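Local coordinates for protein transcription elongation factor Spt5 (Methanocaldococcus jannaschii, PDB 3LPE) that stimulates transcription elongation as a heterodimer with Spt4, its NusG N-terminal (NGN) domain, the part in this model, mediating the interaction with RNA polymerase, at residues A[11-17]-A[51-57]; A[18-23]-A[45-51]; A[38-42]-A[56-62]. One frame throughout, in Å; residues are numbered along the deposited sequence.

Interaction 1: A[11-17]-A[51-57]; sequences MIFAVRT and GYVLVEA
Phe-13 and Val-55 exchange backbone hydrogen bonds in both directions, and so do Val-15 and Val-53, which ties strands 12-17 and 52-57 into an antiparallel ladder. The Val-15 N to Val-53 O bond is 2.7 Å and almost straight at 174°. One hydrogen bond finishes each end: Ala-57 N gives to Met-11 O, and Thr-17 N reaches Gly-51 O at 2.7 Å.

Apolar contacts fall on two faces. On that of Val-15 and Val-55, their CG2 methyls meet at 3.8 Å, and Thr-17 CG2 lies 3.9 Å from Val-53 CG2. On that of Ala-14, the CB of this residue touches Leu-54 CD2 at 3.7 Å, and Ile-12 CG1 packs on Glu-56 CG.

Further along the Ala-14 face, the extended Arg-16 passes across Tyr-52 at a slant, its CB 3.6 Å from Tyr-52 CE2. With CG anti to the backbone N (chi1 -178°), its aliphatic part stays against the phenol ring, and the guanidinium plane lies 23° from the ring plane.

These are the central strands of the sheet, flanked by 73-76 and 40-45. Helices 22-35 and 60-67 pack on the valine face, while helix 83-90 covers Ile-12 and Leu-54.

Interaction 2: A[18-23]-A[45-51]; sequences MVGQEK and ASESLKG
Val-19 lays its CG2 methyl against Gly-51, 4.0 Å from Gly-51 CA, where the chain is about to enter strand 52-57. Val-19 belongs to a type II turn from Met-18 to Gln-21, closed by Gln-21 N giving to Met-18 O. Gly-20 takes a positive phi of 93° in this turn.

Glu-22, in the first turn of helix 22-35, carries the contact. Its CB packs on Ala-45 CB at 4.1 Å; beyond that the chain bends at chi2 (87°) and turns the carboxylate back toward the turn. There OE2 of Glu-22 takes two backbone N-H groups: Gly-51 N at 2.8 Å, through the anti lone pair, and Gly-20 N at 2.9 Å, from above the carboxylate plane. The pair of bonds fixes the carboxylate between the two loops.

Lys-23 then stretches out and crosses Glu-47 at about a right angle. Its NZ stands 3.8 Å from Glu-47 OE1, a long salt bridge, with Trp-27 of the Spt4 chain packing on the lysine.

In segment 45-51, Ser-46 to Leu-49 form a type I turn, closed by Leu-49 N giving to Ser-46 O, and within it Ser-46 OG accepts from Ser-48 N, 3.0 Å away, an ST turn. Both are set in the loop joining the two strands of a beta hairpin, here held by a glutamate from the start of the neighbouring helix.

Interaction 3: A[38-42]-A[56-62]; sequences LDVYS and EAETKGD
A classic beta bulge sets the start of strand 40-45 against the end of strand 52-57: Tyr-41 and Ser-42 both face Glu-56. Tyr-41 N gives to Glu-56 O at 2.7 Å, and Glu-56 N gives to Ser-42 O. Ser-42 OG, turned between its own backbone N and carbonyl carbon (chi1 74°), donates to Glu-56 OE2 at 2.8 Å on the anti side of the carboxylate. That carboxylate is shared with Spt4: Ser-39 of that chain also bonds OE2, and the backbone N of its Glu-40 reaches OE1. The bulge therefore lies at the heterodimer interface of the NGN domain, where Ser-42 pairs with a strand of Spt4 and the sheet runs on into the partner.

The Tyr-41 ring reaches past Ala-57 to Glu-58. Its OH donates to Glu-58 OE1 at 2.9 Å, in the plane of the ring, with ring and carboxylate planes 62° apart. Asp-39 O lies 3.9 Å above the ring plane, over its centre, and accepts from Glu-58 N at 3.0 Å.

Asp-39 is the centre of an inverse gamma turn, and its N gives to Asp-62 OD1 at 3.1 Å from above the carboxylate plane. Asp-62 in turn forms a capping box with Thr-59 at the N terminus of helix 60-67: Asp-62 N gives to Thr-59 OG1, 3.1 Å away, while Thr-59 N returns a weak bond to Asp-62 OD2.

In the fold
From the N terminus the chain runs along strand 12-17, which interaction 1 pairs with strand 52-57, closing a loop of 33 residues that holds helix 22-35 and strand 40-45. Interaction 2 falls within that loop: it joins the turn opening helix 22-35 to the hairpin loop ahead of strand 52-57, and shares Gly-51 with interaction 1. Interaction 3 closes the hairpin from its open end, bringing the start of strand 40-45 to the end of 52-57 and the first turn of helix 60-67. It crosses both others along the chain. Interactions 2 and 3 lie about 20 Å apart, centre to centre, on opposite sides of the chain's centre, with interaction 1 between.

Interaction 1: A[11-17]-A[51-57]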
# COMPACT_ATOMS: atom_id res chain seq x y z
N MET A 11 -8.07 -7.13 10.09
CA MET A 11 -7.61 -8.08 9.05
C MET A 11 -6.67 -7.55 7.96
O MET A 11 -6.93 -6.52 7.31
CB MET A 11 -8.80 -8.82 8.44
CG MET A 11 -9.58 -9.59 9.49
SD MET A 11 -10.82 -10.68 8.78
CE MET A 11 -12.32 -9.97 9.43
N ILE A 12 -5.58 -8.29 7.75
CA ILE A 12 -4.67 -8.02 6.66
C ILE A 12 -4.42 -9.34 5.92
O ILE A 12 -4.21 -10.36 6.55
CB ILE A 12 -3.33 -7.49 7.16
CG1 ILE A 12 -3.55 -6.19 7.94
CG2 ILE A 12 -2.42 -7.20 5.99
CD1 ILE A 12 -2.41 -5.87 8.86
N PHE A 13 -4.45 -9.31 4.59
CA PHE A 13 -4.24 -10.53 3.80
C PHE A 13 -3.10 -10.34 2.82
O PHE A 13 -2.88 -9.23 2.32
CB PHE A 13 -5.52 -10.89 3.03
CG PHE A 13 -6.66 -11.31 3.92
CD1 PHE A 13 -6.72 -12.60 4.41
CD2 PHE A 13 -7.63 -10.40 4.31
CE1 PHE A 13 -7.76 -12.99 5.26
CE2 PHE A 13 -8.67 -10.78 5.15
CZ PHE A 13 -8.73 -12.08 5.62
N ALA A 14 -2.38 -11.42 2.54
CA ALA A 14 -1.39 -11.41 1.47
C ALA A 14 -2.04 -11.91 0.19
O ALA A 14 -2.65 -12.98 0.18
CB ALA A 14 -0.16 -12.26 1.87
N VAL A 15 -1.97 -11.11 -0.87
CA VAL A 15 -2.50 -11.46 -2.18
C VAL A 15 -1.29 -11.81 -3.07
O VAL A 15 -0.36 -11.02 -3.19
CB VAL A 15 -3.26 -10.27 -2.80
CG1 VAL A 15 -3.60 -10.54 -4.26
CG2 VAL A 15 -4.51 -10.00 -1.99
N ARG A 16 -1.30 -12.99 -3.66
CA ARG A 16 -0.16 -13.40 -4.48
C ARG A 16 -0.26 -12.81 -5.87
O ARG A 16 -1.29 -12.86 -6.50
CB ARG A 16 -0.05 -14.92 -4.55
CG ARG A 16 1.16 -15.37 -5.38
CD ARG A 16 1.34 -16.88 -5.39
NE ARG A 16 2.51 -17.22 -6.21
CZ ARG A 16 2.80 -18.44 -6.66
NH1 ARG A 16 2.00 -19.45 -6.37
NH2 ARG A 16 3.87 -18.63 -7.42
N THR A 17 0.83 -12.25 -6.37
CA THR A 17 0.80 -11.68 -7.70
C THR A 17 1.96 -12.23 -8.48
O THR A 17 2.81 -12.92 -7.92
CB THR A 17 0.95 -10.15 -7.66
OG1 THR A 17 2.33 -9.81 -7.41
CG2 THR A 17 0.03 -9.53 -6.53
N GLY A 51 6.31 -10.79 -5.34
CA GLY A 51 5.21 -11.68 -5.69
C GLY A 51 4.00 -11.59 -4.79
O GLY A 51 3.07 -12.39 -4.93
N TYR A 52 3.99 -10.62 -3.88
CA TYR A 52 2.85 -10.46 -2.96
C TYR A 52 2.54 -9.00 -2.68
O TYR A 52 3.42 -8.16 -2.65
CB TYR A 52 3.12 -11.14 -1.63
CG TYR A 52 3.28 -12.62 -1.79
CD1 TYR A 52 4.52 -13.17 -2.10
CD2 TYR A 52 2.19 -13.46 -1.71
CE1 TYR A 52 4.68 -14.53 -2.29
CE2 TYR A 52 2.33 -14.83 -1.91
CZ TYR A 52 3.58 -15.34 -2.20
OH TYR A 52 3.72 -16.69 -2.40
N VAL A 53 1.26 -8.73 -2.48
CA VAL A 53 0.81 -7.41 -2.06
C VAL A 53 -0.02 -7.66 -0.80
O VAL A 53 -0.79 -8.63 -0.73
CB VAL A 53 -0.03 -6.72 -3.16
CG1 VAL A 53 -0.63 -5.43 -2.67
CG2 VAL A 53 0.86 -6.44 -4.38
N LEU A 54 0.15 -6.81 0.21
CA LEU A 54 -0.58 -6.96 1.47
C LEU A 54 -1.77 -6.03 1.46
O LEU A 54 -1.60 -4.86 1.15
CB LEU A 54 0.34 -6.59 2.62
CG LEU A 54 1.58 -7.49 2.76
CD1 LEU A 54 2.44 -7.09 3.93
CD2 LEU A 54 1.18 -8.95 2.89
N VAL A 55 -2.95 -6.53 1.82
CA VAL A 55 -4.18 -5.75 1.73
C VAL A 55 -4.84 -5.74 3.09
O VAL A 55 -5.20 -6.77 3.61
CB VAL A 55 -5.17 -6.33 0.68
CG1 VAL A 55 -6.49 -5.53 0.63
CG2 VAL A 55 -4.52 -6.38 -0.73
N GLU A 56 -4.97 -4.55 3.67
CA GLU A 56 -5.68 -4.37 4.93
C GLU A 56 -7.16 -4.07 4.63
O GLU A 56 -7.50 -3.10 3.92
CB GLU A 56 -5.03 -3.22 5.71
CG GLU A 56 -5.55 -3.01 7.14
CD GLU A 56 -4.94 -1.80 7.80
OE1 GLU A 56 -4.97 -1.73 9.04
OE2 GLU A 56 -4.41 -0.93 7.10
N ALA A 57 -8.04 -4.92 5.14
CA ALA A 57 -9.47 -4.83 4.83
C ALA A 57 -10.32 -5.29 6.01
O ALA A 57 -9.83 -5.95 6.93
CB ALA A 57 -9.79 -5.66 3.60

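Interaction 2: A[18-23]-A[45-51]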
# COMPACT_ATOMS: atom_id res chain seq x y z
N MET A 18 2.03 -11.88 -9.76
CA MET A 18 3.23 -12.10 -10.53
C MET A 18 4.37 -11.25 -10.01
O MET A 18 4.21 -10.08 -9.64
CB MET A 18 3.00 -11.83 -12.02
CG MET A 18 1.96 -12.77 -12.59
SD MET A 18 1.75 -12.45 -14.32
CE MET A 18 3.20 -13.31 -14.96
N VAL A 19 5.55 -11.85 -10.00
CA VAL A 19 6.74 -11.17 -9.53
C VAL A 19 7.02 -9.97 -10.41
O VAL A 19 7.03 -10.09 -11.63
CB VAL A 19 7.96 -12.13 -9.48
CG1 VAL A 19 9.25 -11.37 -9.24
CG2 VAL A 19 7.74 -13.18 -8.39
N GLY A 20 7.23 -8.82 -9.79
CA GLY A 20 7.50 -7.62 -10.56
C GLY A 20 6.27 -6.79 -10.88
O GLY A 20 6.38 -5.65 -11.33
N GLN A 21 5.08 -7.35 -10.64
CA GLN A 21 3.84 -6.63 -10.87
C GLN A 21 3.22 -6.08 -9.56
O GLN A 21 2.06 -5.68 -9.55
CB GLN A 21 2.81 -7.55 -11.54
CG GLN A 21 3.23 -7.99 -12.94
CD GLN A 21 3.30 -6.84 -13.89
OE1 GLN A 21 2.37 -6.04 -13.97
NE2 GLN A 21 4.41 -6.73 -14.63
N GLU A 22 3.99 -6.07 -8.49
CA GLU A 22 3.41 -5.77 -7.19
C GLU A 22 2.83 -4.36 -7.12
O GLU A 22 1.67 -4.17 -6.76
CB GLU A 22 4.45 -5.97 -6.09
CG GLU A 22 5.05 -7.39 -6.08
CD GLU A 22 6.25 -7.55 -7.00
OE1 GLU A 22 6.56 -6.62 -7.78
OE2 GLU A 22 6.89 -8.62 -6.93
N LYS A 23 3.64 -3.37 -7.45
CA LYS A 23 3.19 -1.98 -7.42
C LYS A 23 2.07 -1.73 -8.42
O LYS A 23 1.11 -1.03 -8.11
CB LYS A 23 4.35 -1.02 -7.70
CG LYS A 23 5.29 -0.81 -6.53
CD LYS A 23 6.52 -0.03 -6.99
CE LYS A 23 7.51 0.19 -5.88
NZ LYS A 23 8.66 0.99 -6.39
N ALA A 45 3.08 -2.76 -0.83
CA ALA A 45 3.94 -3.51 -1.73
C ALA A 45 5.38 -3.24 -1.35
O ALA A 45 5.90 -2.17 -1.64
CB ALA A 45 3.68 -3.14 -3.19
N SER A 46 6.00 -4.20 -0.67
CA SER A 46 7.37 -4.08 -0.20
C SER A 46 8.35 -4.76 -1.15
O SER A 46 8.07 -5.87 -1.63
CB SER A 46 7.50 -4.75 1.17
OG SER A 46 8.86 -4.94 1.52
N GLU A 47 9.48 -4.11 -1.41
CA GLU A 47 10.51 -4.66 -2.28
C GLU A 47 11.08 -5.93 -1.69
O GLU A 47 11.64 -6.75 -2.39
CB GLU A 47 11.64 -3.65 -2.51
CG GLU A 47 11.26 -2.52 -3.44
CD GLU A 47 10.81 -3.02 -4.80
OE1 GLU A 47 9.83 -2.46 -5.35
OE2 GLU A 47 11.41 -3.99 -5.31
N SER A 48 10.93 -6.10 -0.38
CA SER A 48 11.52 -7.26 0.27
C SER A 48 10.51 -8.40 0.27
O SER A 48 10.73 -9.46 0.86
CB SER A 48 12.00 -6.90 1.68
OG SER A 48 10.92 -6.95 2.58
N LEU A 49 9.40 -8.19 -0.42
CA LEU A 49 8.36 -9.20 -0.50
C LEU A 49 7.86 -9.37 -1.93
O LEU A 49 6.75 -8.95 -2.26
CB LEU A 49 7.19 -8.84 0.41
CG LEU A 49 6.11 -9.90 0.52
CD1 LEU A 49 6.75 -11.23 0.90
CD2 LEU A 49 5.06 -9.49 1.55
N LYS A 50 8.67 -9.99 -2.77
CA LYS A 50 8.33 -10.09 -4.19
C LYS A 50 7.22 -11.11 -4.43
O LYS A 50 7.20 -12.18 -3.81
CB LYS A 50 9.56 -10.44 -4.99
CG LYS A 50 10.80 -9.68 -4.57
CD LYS A 50 12.05 -10.46 -4.92
CE LYS A 50 13.19 -10.18 -3.95
NZ LYS A 50 14.21 -11.28 -3.95
N GLY A 51 6.31 -10.79 -5.34
CA GLY A 51 5.21 -11.68 -5.69
C GLY A 51 4.00 -11.59 -4.79
O GLY A 51 3.07 -12.39 -4.93

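Interaction 3: A[38-42]-A[56-62]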
# COMPACT_ATOMS: atom_id res chain seq x y z
N LEU A 38 -15.24 -0.59 -1.55
CA LEU A 38 -14.90 -1.73 -0.71
C LEU A 38 -14.25 -1.26 0.57
O LEU A 38 -13.58 -0.23 0.58
CB LEU A 38 -13.94 -2.65 -1.46
CG LEU A 38 -14.43 -3.11 -2.84
CD1 LEU A 38 -13.33 -3.87 -3.56
CD2 LEU A 38 -15.68 -3.97 -2.69
N ASP A 39 -14.41 -2.03 1.64
CA ASP A 39 -13.77 -1.70 2.91
C ASP A 39 -12.32 -2.14 2.91
O ASP A 39 -11.92 -3.01 3.69
CB ASP A 39 -14.53 -2.33 4.08
CG ASP A 39 -15.88 -1.67 4.33
OD1 ASP A 39 -15.99 -0.45 4.12
OD2 ASP A 39 -16.84 -2.37 4.70
N VAL A 40 -11.54 -1.53 2.03
CA VAL A 40 -10.10 -1.76 1.94
C VAL A 40 -9.43 -0.48 2.43
O VAL A 40 -9.74 0.62 1.94
CB VAL A 40 -9.68 -2.05 0.49
CG1 VAL A 40 -8.16 -2.15 0.36
CG2 VAL A 40 -10.34 -3.33 -0.02
N TYR A 41 -8.53 -0.61 3.40
CA TYR A 41 -7.98 0.56 4.07
C TYR A 41 -6.56 0.92 3.67
O TYR A 41 -6.19 2.09 3.67
CB TYR A 41 -8.06 0.36 5.57
CG TYR A 41 -9.43 -0.05 6.03
CD1 TYR A 41 -10.56 0.66 5.62
CD2 TYR A 41 -9.61 -1.11 6.90
CE1 TYR A 41 -11.84 0.30 6.06
CE2 TYR A 41 -10.87 -1.48 7.34
CZ TYR A 41 -11.98 -0.77 6.92
OH TYR A 41 -13.24 -1.13 7.37
N SER A 42 -5.76 -0.09 3.32
CA SER A 42 -4.42 0.19 2.84
C SER A 42 -3.91 -1.00 2.04
O SER A 42 -4.44 -2.08 2.15
CB SER A 42 -3.45 0.55 3.97
OG SER A 42 -3.09 -0.60 4.71
N GLU A 56 -4.97 -4.55 3.67
CA GLU A 56 -5.68 -4.37 4.93
C GLU A 56 -7.16 -4.07 4.63
O GLU A 56 -7.50 -3.10 3.92
CB GLU A 56 -5.03 -3.22 5.71
CG GLU A 56 -5.55 -3.01 7.14
CD GLU A 56 -4.94 -1.80 7.80
OE1 GLU A 56 -4.97 -1.73 9.04
OE2 GLU A 56 -4.41 -0.93 7.10
N ALA A 57 -8.04 -4.92 5.14
CA ALA A 57 -9.47 -4.83 4.83
C ALA A 57 -10.32 -5.29 6.01
O ALA A 57 -9.83 -5.95 6.93
CB ALA A 57 -9.79 -5.66 3.60
N GLU A 58 -11.60 -4.94 5.98
CA GLU A 58 -12.51 -5.30 7.05
C GLU A 58 -12.79 -6.80 7.07
O GLU A 58 -12.86 -7.41 8.14
CB GLU A 58 -13.83 -4.56 6.90
CG GLU A 58 -14.71 -4.65 8.16
CD GLU A 58 -13.99 -4.19 9.42
OE1 GLU A 58 -13.15 -3.26 9.33
OE2 GLU A 58 -14.27 -4.75 10.50
N THR A 59 -12.97 -7.39 5.89
CA THR A 59 -13.29 -8.81 5.78
C THR A 59 -12.53 -9.45 4.65
O THR A 59 -12.07 -8.76 3.75
CB THR A 59 -14.78 -9.02 5.49
OG1 THR A 59 -15.07 -8.62 4.14
CG2 THR A 59 -15.64 -8.22 6.46
N LYS A 60 -12.44 -10.77 4.65
CA LYS A 60 -11.80 -11.47 3.54
C LYS A 60 -12.60 -11.25 2.26
O LYS A 60 -12.05 -11.14 1.15
CB LYS A 60 -11.67 -12.96 3.83
CG LYS A 60 -10.82 -13.69 2.77
CD LYS A 60 -10.45 -15.09 3.18
CE LYS A 60 -9.51 -15.69 2.14
NZ LYS A 60 -9.06 -17.06 2.49
N GLY A 61 -13.92 -11.17 2.41
CA GLY A 61 -14.80 -10.93 1.28
C GLY A 61 -14.48 -9.65 0.53
O GLY A 61 -14.61 -9.59 -0.70
N ASP A 62 -14.05 -8.62 1.26
CA ASP A 62 -13.62 -7.38 0.61
C ASP A 62 -12.44 -7.65 -0.33
O ASP A 62 -12.39 -7.12 -1.44
CB ASP A 62 -13.24 -6.34 1.66
CG ASP A 62 -14.45 -5.80 2.39
OD1 ASP A 62 -15.20 -4.99 1.80
OD2 ASP A 62 -14.67 -6.19 3.55